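Pectate lyase/Amb allergen (Acidovorax citrulli, PDB 4HWV) probably cleaves pectate by calcium-dependent beta-elimination as a family 1 polysaccharide lyase, and binds a calcium ion. Local coordinates at residues N51-A56 against K79-R84; K323-G328 against H347-Y352. All blocks are in the same frame, centred on the assembly; numbering follows the deposited sequence.

Contact 1 of 2, residues N51-A56 against K79-R84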
# COMPACT_ATOMS: atom_id res chain seq x y z
N ASN A 51 -1.78 10.51 -21.65
CA ASN A 51 -1.82 11.24 -22.92
C ASN A 51 -3.25 11.64 -23.30
O ASN A 51 -3.51 12.79 -23.68
CB ASN A 51 -1.20 10.42 -24.06
CG ASN A 51 0.32 10.32 -23.96
OD1 ASN A 51 0.96 11.11 -23.29
ND2 ASN A 51 0.89 9.38 -24.69
N GLU A 52 -4.18 10.69 -23.18
CA GLU A 52 -5.58 10.98 -23.51
C GLU A 52 -6.18 12.03 -22.59
O GLU A 52 -6.92 12.91 -23.03
CB GLU A 52 -6.41 9.71 -23.45
CG GLU A 52 -6.04 8.68 -24.54
CD GLU A 52 -6.83 7.39 -24.44
OE1 GLU A 52 -7.63 7.25 -23.50
OE2 GLU A 52 -6.68 6.52 -25.32
N LEU A 53 -5.85 11.94 -21.30
CA LEU A 53 -6.34 12.93 -20.34
C LEU A 53 -5.84 14.34 -20.73
O LEU A 53 -6.62 15.30 -20.77
CB LEU A 53 -5.85 12.56 -18.94
CG LEU A 53 -6.14 13.61 -17.87
CD1 LEU A 53 -7.63 13.88 -17.66
CD2 LEU A 53 -5.52 13.16 -16.55
N ILE A 54 -4.55 14.46 -21.01
CA ILE A 54 -3.99 15.75 -21.41
C ILE A 54 -4.64 16.26 -22.71
O ILE A 54 -5.00 17.43 -22.79
CB ILE A 54 -2.46 15.67 -21.53
CG1 ILE A 54 -1.85 15.51 -20.14
CG2 ILE A 54 -1.89 16.91 -22.25
CD1 ILE A 54 -0.41 15.02 -20.15
N GLN A 55 -4.80 15.40 -23.72
CA GLN A 55 -5.42 15.89 -24.95
C GLN A 55 -6.85 16.38 -24.70
O GLN A 55 -7.29 17.37 -25.29
CB GLN A 55 -5.42 14.84 -26.06
CG GLN A 55 -4.03 14.49 -26.61
CD GLN A 55 -3.25 15.67 -27.18
OE1 GLN A 55 -3.77 16.78 -27.36
NE2 GLN A 55 -1.98 15.43 -27.47
N ALA A 56 -7.59 15.71 -23.82
CA ALA A 56 -8.94 16.17 -23.51
C ALA A 56 -8.91 17.55 -22.84
O ALA A 56 -9.67 18.46 -23.20
CB ALA A 56 -9.66 15.14 -22.64
N LYS A 79 -16.21 21.12 -21.05
CA LYS A 79 -15.80 19.77 -21.43
C LYS A 79 -16.16 18.79 -20.33
O LYS A 79 -16.12 19.11 -19.13
CB LYS A 79 -14.30 19.71 -21.73
CG LYS A 79 -13.42 19.87 -20.48
CD LYS A 79 -11.97 20.20 -20.78
CE LYS A 79 -11.79 21.61 -21.33
NZ LYS A 79 -12.35 22.66 -20.40
N VAL A 80 -16.47 17.57 -20.75
CA VAL A 80 -16.75 16.48 -19.84
C VAL A 80 -15.78 15.37 -20.16
O VAL A 80 -15.73 14.87 -21.29
CB VAL A 80 -18.21 15.99 -19.98
CG1 VAL A 80 -18.43 14.71 -19.19
CG2 VAL A 80 -19.15 17.10 -19.53
N ILE A 81 -14.98 14.99 -19.16
CA ILE A 81 -13.92 14.02 -19.33
C ILE A 81 -14.20 12.87 -18.36
O ILE A 81 -14.14 13.04 -17.14
CB ILE A 81 -12.53 14.64 -19.05
CG1 ILE A 81 -12.27 15.82 -20.00
CG2 ILE A 81 -11.45 13.59 -19.17
CD1 ILE A 81 -11.09 16.69 -19.60
N ARG A 82 -14.52 11.70 -18.92
CA ARG A 82 -14.83 10.53 -18.11
C ARG A 82 -13.59 9.65 -18.00
O ARG A 82 -12.90 9.43 -18.99
CB ARG A 82 -16.01 9.76 -18.69
CG ARG A 82 -17.27 10.62 -18.72
CD ARG A 82 -18.54 9.83 -18.97
NE ARG A 82 -19.67 10.75 -19.09
CZ ARG A 82 -20.43 11.16 -18.08
NH1 ARG A 82 -20.22 10.74 -16.83
NH2 ARG A 82 -21.41 12.02 -18.33
N ILE A 83 -13.30 9.20 -16.78
CA ILE A 83 -12.10 8.40 -16.53
C ILE A 83 -12.46 6.92 -16.57
O ILE A 83 -13.24 6.44 -15.74
CB ILE A 83 -11.49 8.72 -15.15
CG1 ILE A 83 -11.34 10.24 -14.95
CG2 ILE A 83 -10.20 7.91 -14.93
CD1 ILE A 83 -10.47 10.92 -15.98
N ARG A 84 -11.90 6.20 -17.54
CA ARG A 84 -12.09 4.76 -17.66
C ARG A 84 -10.90 4.03 -17.08
O ARG A 84 -9.80 4.06 -17.64
CB ARG A 84 -12.29 4.33 -19.13
CG ARG A 84 -12.68 2.86 -19.24
CD ARG A 84 -12.79 2.31 -20.66
NE ARG A 84 -13.79 2.96 -21.50
CZ ARG A 84 -15.10 2.78 -21.39
NH1 ARG A 84 -15.59 2.00 -20.42
NH2 ARG A 84 -15.93 3.39 -22.23
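Leu53 is the first residue of segment 51-56 to meet strand 79-83, and it does so through one methyl alone. With CG anti to the backbone N (chi1 172°), its CD1 reaches the strand and lies 4.1 Å from CG2 of Ile81, the two side chains crossing at about a right angle. The same CD1 stands 4.4 Å from CD1 of Ile83, so one leucine methyl spans two strand residues whose side chains project to the same side. One turn later, Ala56 points its CB toward the strand and takes the other branch of Ile81: CB is 3.7 Å from Ile81 CD1 and 3.8 Å from Ile81 CG1. Ile81 is thus divided between two helix residues, CG2 serving Leu53 and the ethyl arm serving Ala56. The carbonyl O of Ala56 also comes within 3.8 Å of CD of Lys79, an aliphatic part of a chain that bends onward at chi3 and chi4 to bring NZ to the carbonyl oxygens of Ala77 and Asp75. No hydrogen bond joins the segments, and only 185 Å² is buried between them. The segment axes approach to 9.7 Å and run nearly antiparallel (169°). The helix packs on the part of the parallel beta-helix where strand 79-83 pairs with strands 44-47 and 167-171; Ala56 also touches Tyr45 of the former, and Leu53 touches Leu169 of the latter.

Contact 2 of 2, residues K323-G328 against H347-Y352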
# COMPACT_ATOMS: atom_id res chain seq x y z
N LYS A 323 -12.40 30.66 0.48
CA LYS A 323 -13.70 30.25 0.99
C LYS A 323 -13.94 28.80 0.62
O LYS A 323 -14.03 28.45 -0.57
CB LYS A 323 -14.80 31.14 0.40
CG LYS A 323 -14.73 32.57 0.92
CD LYS A 323 -15.70 33.48 0.15
CE LYS A 323 -15.84 34.89 0.73
NZ LYS A 323 -14.53 35.60 0.73
N VAL A 324 -14.01 27.93 1.64
CA VAL A 324 -14.06 26.49 1.42
C VAL A 324 -15.11 25.88 2.34
O VAL A 324 -15.20 26.23 3.53
CB VAL A 324 -12.70 25.81 1.72
CG1 VAL A 324 -12.75 24.33 1.36
CG2 VAL A 324 -11.58 26.50 0.96
N THR A 325 -15.93 24.98 1.79
CA THR A 325 -16.88 24.20 2.57
C THR A 325 -16.51 22.72 2.51
O THR A 325 -16.28 22.19 1.42
CB THR A 325 -18.29 24.33 1.98
OG1 THR A 325 -18.67 25.73 1.92
CG2 THR A 325 -19.29 23.54 2.81
N PHE A 326 -16.45 22.08 3.66
CA PHE A 326 -16.27 20.61 3.75
C PHE A 326 -17.52 20.03 4.39
O PHE A 326 -17.84 20.36 5.54
CB PHE A 326 -15.13 20.22 4.71
CG PHE A 326 -13.74 20.55 4.24
CD1 PHE A 326 -13.19 21.82 4.44
CD2 PHE A 326 -12.94 19.55 3.68
CE1 PHE A 326 -11.87 22.10 4.09
CE2 PHE A 326 -11.61 19.83 3.32
CZ PHE A 326 -11.08 21.11 3.53
N HIS A 327 -18.21 19.11 3.71
CA HIS A 327 -19.32 18.43 4.36
C HIS A 327 -19.51 17.01 3.87
O HIS A 327 -19.27 16.71 2.69
CB HIS A 327 -20.64 19.24 4.30
CG HIS A 327 -21.30 19.28 2.95
ND1 HIS A 327 -22.17 18.31 2.52
CD2 HIS A 327 -21.25 20.21 1.97
CE1 HIS A 327 -22.64 18.64 1.33
NE2 HIS A 327 -22.10 19.79 0.97
N GLY A 328 -19.96 16.15 4.78
CA GLY A 328 -20.27 14.78 4.43
C GLY A 328 -19.06 13.92 4.16
O GLY A 328 -19.18 12.83 3.61
N HIS A 347 -16.15 26.42 6.34
CA HIS A 347 -17.27 25.78 7.01
C HIS A 347 -17.06 24.27 6.95
O HIS A 347 -16.90 23.72 5.87
CB HIS A 347 -18.54 26.19 6.26
CG HIS A 347 -19.83 25.70 6.86
ND1 HIS A 347 -20.98 25.64 6.11
CD2 HIS A 347 -20.16 25.30 8.11
CE1 HIS A 347 -21.98 25.24 6.87
NE2 HIS A 347 -21.51 25.01 8.09
N LEU A 348 -17.04 23.61 8.11
CA LEU A 348 -16.94 22.14 8.15
C LEU A 348 -18.18 21.64 8.86
O LEU A 348 -18.38 21.93 10.03
CB LEU A 348 -15.70 21.67 8.92
CG LEU A 348 -14.37 22.19 8.37
CD1 LEU A 348 -13.87 23.38 9.18
CD2 LEU A 348 -13.32 21.08 8.28
N TYR A 349 -19.04 20.93 8.14
CA TYR A 349 -20.22 20.38 8.77
C TYR A 349 -20.49 18.93 8.40
O TYR A 349 -20.22 18.51 7.28
CB TYR A 349 -21.47 21.25 8.53
CG TYR A 349 -22.05 21.32 7.13
CD1 TYR A 349 -21.57 22.22 6.18
CD2 TYR A 349 -23.14 20.52 6.77
CE1 TYR A 349 -22.16 22.32 4.93
CE2 TYR A 349 -23.71 20.61 5.50
CZ TYR A 349 -23.22 21.50 4.60
OH TYR A 349 -23.79 21.58 3.34
N ASN A 350 -20.98 18.16 9.36
CA ASN A 350 -21.39 16.78 9.08
C ASN A 350 -20.27 15.96 8.44
O ASN A 350 -20.50 15.25 7.46
CB ASN A 350 -22.65 16.72 8.19
CG ASN A 350 -23.92 17.19 8.88
OD1 ASN A 350 -24.83 17.64 8.21
ND2 ASN A 350 -24.02 17.03 10.22
N ASN A 351 -19.07 16.08 8.98
CA ASN A 351 -17.99 15.18 8.61
C ASN A 351 -17.77 14.15 9.72
O ASN A 351 -18.13 14.40 10.87
CB ASN A 351 -16.69 15.96 8.37
CG ASN A 351 -16.86 17.02 7.32
OD1 ASN A 351 -16.95 16.72 6.12
ND2 ASN A 351 -16.95 18.27 7.76
N TYR A 352 -17.23 13.00 9.34
CA TYR A 352 -16.89 11.95 10.30
C TYR A 352 -15.38 11.78 10.30
O TYR A 352 -14.79 11.35 9.30
CB TYR A 352 -17.56 10.63 9.89
CG TYR A 352 -17.18 9.44 10.74
CD1 TYR A 352 -16.92 9.56 12.10
CD2 TYR A 352 -17.13 8.17 10.18
CE1 TYR A 352 -16.59 8.46 12.87
CE2 TYR A 352 -16.80 7.06 10.94
CZ TYR A 352 -16.54 7.22 12.29
OH TYR A 352 -16.24 6.12 13.06
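His327 and Tyr349 lie side by side, pointing the same way, on adjoining parallel strands. From His327 CA, which lies 3.1 Å from Tyr349 O, the side chain rises with CG between the backbone N and the carbonyl carbon (chi1 73°). Its CB sits over the centre of the Tyr349 ring, 3.3 Å from the centroid and only 8° off the normal, a CH-pi contact. CG comes next, over CZ of Tyr349; beyond it CD2 is 3.2 Å from Tyr349 OH, which stands above one face of the imidazole near its rim. ND1 and CE1 of His327 each approach Tyr349 OH at 3.7 Å. The planes are near parallel, yet slid so far apart that the rings barely overlap. At the tip, NE2 hydrogen-bonds Thr24 OG1. This residue-over-residue alignment follows from the in-register parallel strands of the right-handed beta-helix, in which side chains of successive turns line up: Thr325 beside His347, Phe326 beside Leu348, His327 beside Tyr349. Phe326 and Leu348 share the sheet face opposite that of His327 and Tyr349. Backbone bonds run from His347 N to Val324 O and from Phe326 N to His347 O. Phe326 O takes two donors: Tyr349 N at 2.9 Å, and Asn351 ND2 at 3.2 Å, which comes from 65° out of the carbonyl plane. Asn351 OD1 accepts from Asn329 N, giving the amide a bond at each end.

Contacts 1 and 2 belong to one parallel beta-helix and follow each other along the chain, the first closing before the second opens. Their centres are 29 Å apart and their nearest atoms about 20 Å, with no direct touch. Contact 1 sets a helix against an early strand, mainly by apolar side chains, with no hydrogen bond across; contact 2 joins strands of successive later turns through backbone bonds and aligned side chains. Contact 2 is the one closer to the calcium site of Asp227, Asp278 and Asp282, without touching it: the Phe326 side chain is about 8 Å from that of Asp282 and about 13 Å from the calcium ion. Contact 1 lies away from the annotated sites.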